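Local coordinates for protein glypican-1 (Homo sapiens, PDB 4YWT) that serves as a cell-surface proteoglycan that carries heparan sulfate chains, through them binds alpha-4(V) collagen, and participates in Schwann cell myelination, at residues 32-37 with 260-265; 71-76 with 248-253. The protein carries 3 engineered substitutions. All blocks are in the same frame, centred on the assembly; numbering follows the deposited sequence.

Contact 1 of 2, residues 32-37 with 260-265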
loop_
_atom_site.group_PDB
_atom_site.type_symbol
_atom_site.label_atom_id
_atom_site.label_comp_id
_atom_site.label_asym_id
_atom_site.label_seq_id
_atom_site.Cartn_x
_atom_site.Cartn_y
_atom_site.Cartn_z
ATOM N N GLY A 32 -15.534 -45.796 5.543
ATOM C CA GLY A 32 -14.092 -45.974 5.536
ATOM C C GLY A 32 -13.265 -44.751 5.177
ATOM O O GLY A 32 -12.339 -44.386 5.906
ATOM N N GLU A 33 -13.593 -44.119 4.056
ATOM C CA GLU A 33 -12.826 -42.975 3.576
ATOM C C GLU A 33 -13.001 -41.762 4.485
ATOM O O GLU A 33 -12.039 -41.043 4.765
ATOM C CB GLU A 33 -13.229 -42.629 2.142
ATOM C CG GLU A 33 -13.278 -43.839 1.223
ATOM C CD GLU A 33 -13.090 -43.476 -0.236
ATOM O OE1 GLU A 33 -13.375 -42.318 -0.605
ATOM O OE2 GLU A 33 -12.656 -44.352 -1.014
ATOM N N VAL A 34 -14.228 -41.541 4.944
ATOM C CA VAL A 34 -14.504 -40.475 5.898
ATOM C C VAL A 34 -13.738 -40.735 7.191
ATOM O O VAL A 34 -13.215 -39.811 7.809
ATOM C CB VAL A 34 -16.014 -40.355 6.191
ATOM C CG1 VAL A 34 -16.271 -39.404 7.352
ATOM C CG2 VAL A 34 -16.753 -39.901 4.946
ATOM N N ARG A 35 -13.660 -42.004 7.578
ATOM C CA ARG A 35 -12.912 -42.402 8.765
ATOM C C ARG A 35 -11.432 -42.066 8.624
ATOM O O ARG A 35 -10.842 -41.435 9.503
ATOM C CB ARG A 35 -13.083 -43.899 9.032
ATOM N N GLN A 36 -10.838 -42.487 7.510
ATOM C CA GLN A 36 -9.418 -42.259 7.267
ATOM C C GLN A 36 -9.089 -40.771 7.171
ATOM O O GLN A 36 -8.081 -40.320 7.713
ATOM C CB GLN A 36 -8.969 -42.978 5.991
ATOM C CG GLN A 36 -7.913 -42.222 5.195
ATOM C CD GLN A 36 -7.394 -43.009 4.011
ATOM O OE1 GLN A 36 -7.672 -44.200 3.871
ATOM N NE2 GLN A 36 -6.636 -42.344 3.146
ATOM N N ILE A 37 -9.940 -40.011 6.488
ATOM C CA ILE A 37 -9.714 -38.577 6.327
ATOM C C ILE A 37 -9.851 -37.848 7.663
ATOM O O ILE A 37 -9.023 -37.006 8.008
ATOM C CB ILE A 37 -10.688 -37.966 5.298
ATOM C CG1 ILE A 37 -10.368 -38.489 3.896
ATOM C CG2 ILE A 37 -10.608 -36.449 5.314
ATOM C CD1 ILE A 37 -11.324 -38.007 2.829
ATOM N N GLY A 260 -21.498 -38.402 2.319
ATOM C CA GLY A 260 -21.154 -39.586 1.557
ATOM C C GLY A 260 -20.376 -39.388 0.270
ATOM O O GLY A 260 -20.250 -40.320 -0.526
ATOM N N VAL A 261 -19.847 -38.187 0.056
ATOM C CA VAL A 261 -19.048 -37.920 -1.137
ATOM C C VAL A 261 -17.772 -37.137 -0.818
ATOM O O VAL A 261 -17.628 -35.982 -1.217
ATOM C CB VAL A 261 -19.871 -37.157 -2.204
ATOM C CG1 VAL A 261 -20.766 -38.117 -2.970
ATOM C CG2 VAL A 261 -20.704 -36.054 -1.561
ATOM N N PRO A 262 -16.826 -37.776 -0.109
ATOM C CA PRO A 262 -15.591 -37.096 0.300
ATOM C C PRO A 262 -14.686 -36.754 -0.882
ATOM O O PRO A 262 -13.860 -35.846 -0.780
ATOM C CB PRO A 262 -14.920 -38.119 1.221
ATOM C CG PRO A 262 -15.413 -39.434 0.732
ATOM C CD PRO A 262 -16.830 -39.196 0.291
ATOM N N GLY A 263 -14.843 -37.478 -1.985
ATOM C CA GLY A 263 -14.063 -37.221 -3.181
ATOM C C GLY A 263 -14.577 -36.017 -3.944
ATOM O O GLY A 263 -13.880 -35.464 -4.796
ATOM N N ALA A 264 -15.803 -35.608 -3.637
ATOM C CA ALA A 264 -16.417 -34.464 -4.301
ATOM C C ALA A 264 -15.789 -33.156 -3.833
ATOM O O ALA A 264 -15.539 -32.964 -2.642
ATOM C CB ALA A 264 -17.917 -34.449 -4.057
ATOM N N ARG A 265 -15.539 -32.258 -4.779
ATOM C CA ARG A 265 -14.965 -30.957 -4.466
ATOM C C ARG A 265 -15.963 -29.853 -4.799
ATOM O O ARG A 265 -16.786 -30.009 -5.701
ATOM C CB ARG A 265 -13.649 -30.759 -5.226
ATOM C CG ARG A 265 -12.456 -31.415 -4.548
ATOM C CD ARG A 265 -12.154 -30.736 -3.220
ATOM N NE ARG A 265 -11.188 -31.477 -2.415
ATOM C CZ ARG A 265 -11.462 -32.012 -1.230
ATOM N NH1 ARG A 265 -12.675 -31.887 -0.708
ATOM N NH2 ARG A 265 -10.523 -32.670 -0.563
#
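The ring of Pro262 meets one face of helix 32-39, where Glu33 and Ile37, one helical turn apart, point toward it and Val34 flanks them. Glu33 and Ile37 both cross the proline side chain at about a right angle, but they reach different carbons. Ile37 brings the end of its longer branch: with CG1 lying beside the backbone N and anti to the carbonyl carbon (chi1 -68°), and the chain extended beyond it, CD1 comes 3.9 Å from CB of Pro262. Glu33 works at the neighbouring ring carbon, its CB 4.1 Å and its OE1 3.8 Å from CG of Pro262. The carboxylate oxygen merely lies against the ring, while CB supplies the apolar share of this contact. That division suits glutamate, for the residue is exposed even though its CB packs on the ring. Val34 is buried and more distant, with CG2 4.4 Å from CG of Pro262; its branched side chain also packs on Cys67. His257 touches both Ile37 and Pro262, joining the helix before the loop to the same cluster.

The proline is presented by a type I beta turn from Val261 to Ala264, closed by a bond from Ala264 N to Val261 O of 3.1 Å. Pro262 takes the second position, where its ring-restricted phi of -68° fits naturally and where no backbone N-H is needed. Just before it, Gly260 has the positive phi that glycine readily adopts. It is the C-prime residue of a Schellman motif ending helix 255-258. A Schellman-terminated helix thus leads into a beta turn whose proline docks on another short helix, in the cysteine-rich lobe of glypican, tied by disulfides Cys31-Cys67, Cys61-Cys255 and Cys68-Cys258.

Contact 2 of 2, residues 71-76 with 248-253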
loop_
_atom_site.group_PDB
_atom_site.type_symbol
_atom_site.label_atom_id
_atom_site.label_comp_id
_atom_site.label_asym_id
_atom_site.label_seq_id
_atom_site.Cartn_x
_atom_site.Cartn_y
_atom_site.Cartn_z
ATOM N N GLU A 71 -19.436 -34.682 17.380
ATOM C CA GLU A 71 -18.027 -34.387 17.601
ATOM C C GLU A 71 -17.288 -34.240 16.273
ATOM O O GLU A 71 -16.455 -33.346 16.111
ATOM C CB GLU A 71 -17.376 -35.482 18.449
ATOM C CG GLU A 71 -17.904 -35.556 19.875
ATOM C CD GLU A 71 -17.557 -36.865 20.561
ATOM O OE1 GLU A 71 -16.510 -37.454 20.224
ATOM O OE2 GLU A 71 -18.329 -37.302 21.442
ATOM N N MET A 72 -17.607 -35.117 15.326
ATOM C CA MET A 72 -17.009 -35.067 13.998
ATOM C C MET A 72 -17.355 -33.771 13.275
ATOM O O MET A 72 -16.476 -33.104 12.730
ATOM C CB MET A 72 -17.458 -36.264 13.157
ATOM C CG MET A 72 -16.922 -37.603 13.631
ATOM S SD MET A 72 -17.429 -38.957 12.554
ATOM C CE MET A 72 -16.711 -38.433 10.998
ATOM N N GLU A 73 -18.638 -33.424 13.275
ATOM C CA GLU A 73 -19.113 -32.220 12.602
ATOM C C GLU A 73 -18.459 -30.973 13.187
ATOM O O GLU A 73 -17.970 -30.111 12.450
ATOM C CB GLU A 73 -20.638 -32.115 12.701
ATOM C CG GLU A 73 -21.283 -31.316 11.575
ATOM C CD GLU A 73 -22.729 -30.957 11.866
ATOM O OE1 GLU A 73 -23.109 -30.926 13.055
ATOM O OE2 GLU A 73 -23.487 -30.708 10.905
ATOM N N GLU A 74 -18.447 -30.888 14.515
ATOM C CA GLU A 74 -17.827 -29.761 15.205
ATOM C C GLU A 74 -16.336 -29.659 14.886
ATOM O O GLU A 74 -15.838 -28.584 14.531
ATOM C CB GLU A 74 -18.035 -29.880 16.717
ATOM C CG GLU A 74 -19.465 -29.625 17.169
ATOM C CD GLU A 74 -19.649 -29.815 18.662
ATOM O OE1 GLU A 74 -18.759 -30.414 19.302
ATOM O OE2 GLU A 74 -20.682 -29.361 19.199
ATOM N N ASN A 75 -15.634 -30.783 15.009
ATOM C CA ASN A 75 -14.204 -30.837 14.722
ATOM C C ASN A 75 -13.873 -30.387 13.302
ATOM O O ASN A 75 -12.965 -29.579 13.090
ATOM C CB ASN A 75 -13.670 -32.252 14.953
ATOM C CG ASN A 75 -13.459 -32.565 16.423
ATOM O OD1 ASN A 75 -13.162 -31.677 17.222
ATOM N ND2 ASN A 75 -13.608 -33.834 16.786
ATOM N N LEU A 76 -14.617 -30.909 12.332
ATOM C CA LEU A 76 -14.411 -30.550 10.934
ATOM C C LEU A 76 -14.737 -29.079 10.683
ATOM O O LEU A 76 -14.088 -28.423 9.864
ATOM C CB LEU A 76 -15.252 -31.445 10.023
ATOM C CG LEU A 76 -14.786 -32.899 9.922
ATOM C CD1 LEU A 76 -15.760 -33.722 9.093
ATOM C CD2 LEU A 76 -13.383 -32.974 9.336
ATOM N N ALA A 248 -21.100 -21.745 7.013
ATOM C CA ALA A 248 -21.149 -21.791 5.554
ATOM C C ALA A 248 -19.900 -22.447 4.969
ATOM O O ALA A 248 -19.964 -23.118 3.939
ATOM C CB ALA A 248 -21.325 -20.397 4.989
ATOM N N VAL A 249 -18.766 -22.245 5.634
ATOM C CA VAL A 249 -17.504 -22.829 5.200
ATOM C C VAL A 249 -17.478 -24.317 5.518
ATOM O O VAL A 249 -17.003 -25.121 4.714
ATOM C CB VAL A 249 -16.299 -22.122 5.858
ATOM C CG1 VAL A 249 -15.031 -22.948 5.705
ATOM C CG2 VAL A 249 -16.108 -20.743 5.251
ATOM N N MET A 250 -17.999 -24.684 6.686
ATOM C CA MET A 250 -18.143 -26.095 7.030
ATOM C C MET A 250 -19.015 -26.803 5.998
ATOM O O MET A 250 -18.693 -27.901 5.547
ATOM C CB MET A 250 -18.740 -26.264 8.428
ATOM C CG MET A 250 -19.186 -27.688 8.730
ATOM S SD MET A 250 -17.872 -28.894 8.462
ATOM C CE MET A 250 -18.792 -30.428 8.528
ATOM N N LYS A 251 -20.116 -26.159 5.624
ATOM C CA LYS A 251 -21.011 -26.698 4.610
ATOM C C LYS A 251 -20.302 -26.803 3.265
ATOM O O LYS A 251 -20.495 -27.760 2.517
ATOM C CB LYS A 251 -22.262 -25.827 4.484
ATOM C CG LYS A 251 -23.309 -26.367 3.522
ATOM C CD LYS A 251 -24.700 -25.873 3.890
ATOM C CE LYS A 251 -25.767 -26.499 3.004
ATOM N NZ LYS A 251 -25.702 -25.995 1.604
ATOM N N LEU A 252 -19.470 -25.809 2.975
ATOM C CA LEU A 252 -18.734 -25.748 1.720
ATOM C C LEU A 252 -17.716 -26.875 1.570
ATOM O O LEU A 252 -17.614 -27.494 0.512
ATOM C CB LEU A 252 -18.020 -24.400 1.598
ATOM C CG LEU A 252 -17.115 -24.227 0.377
ATOM C CD1 LEU A 252 -17.949 -24.144 -0.889
ATOM C CD2 LEU A 252 -16.223 -23.001 0.524
ATOM N N VAL A 253 -16.966 -27.140 2.635
ATOM C CA VAL A 253 -15.796 -28.004 2.542
ATOM C C VAL A 253 -16.054 -29.459 2.938
ATOM O O VAL A 253 -15.823 -30.370 2.143
ATOM C CB VAL A 253 -14.645 -27.463 3.414
ATOM C CG1 VAL A 253 -13.417 -28.347 3.281
ATOM C CG2 VAL A 253 -14.314 -26.029 3.028
#
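Met250 of helix 243-253 lays its thioether against Leu76 and Glu73 near the start of the long helix 70-129, a helix-on-helix packing contact within the same disulfide-linked end of the glypican fold. Its unbranched, flexible chain suits the task. CG leaves anti to the backbone N (chi1 168°), and a bend at chi2 (54°) carries the sulfur and methyl across. The sulfur settles 3.8 Å from the backbone C of Leu76, and the terminal methyl CE stands 4.0 Å from CB of Leu76. Leucine thus contributes the base of its side chain to Met250, while the residue also packs on Tyr38 of helix 32-39.

Glu73 crosses Met250 at about a right angle and offers its aliphatic part, with CG 4.0 Å from Met250 CE. A buried glutamate is tolerable here because its charged end has partners: OE1 accepts from the backbone N of Arg59, and OE2 from those of Ile60 and Cys61. Three bonds therefore grip the carboxylate and tie the loop before the long helix to that helix. Cys61 also touches Met250, and its disulfide to Cys255 links this loop to the region just after helix 243-253. Met250 CE lies 4.0 Å from the carbonyl O of Glu73.

Both contacts belong to the same end of the elongated molecule, their centres about 13 Å apart. Contact 2 is wholly buried and joins two helices, whereas contact 1 is only partly buried and sets a helix against a loop. Apolar packing dominates both, but a rigid proline ring serves at the outer site and a flexible methionine at the inner one. Their glutamates differ likewise: Glu33 lies at an exposed position, while Glu73 is buried with its carboxylate bound by backbone N-H groups. Successive helices 32-39 and 70-129 connect the two sites directly, with CG1 of Val34 packing 3.8 Å from CE of Met72.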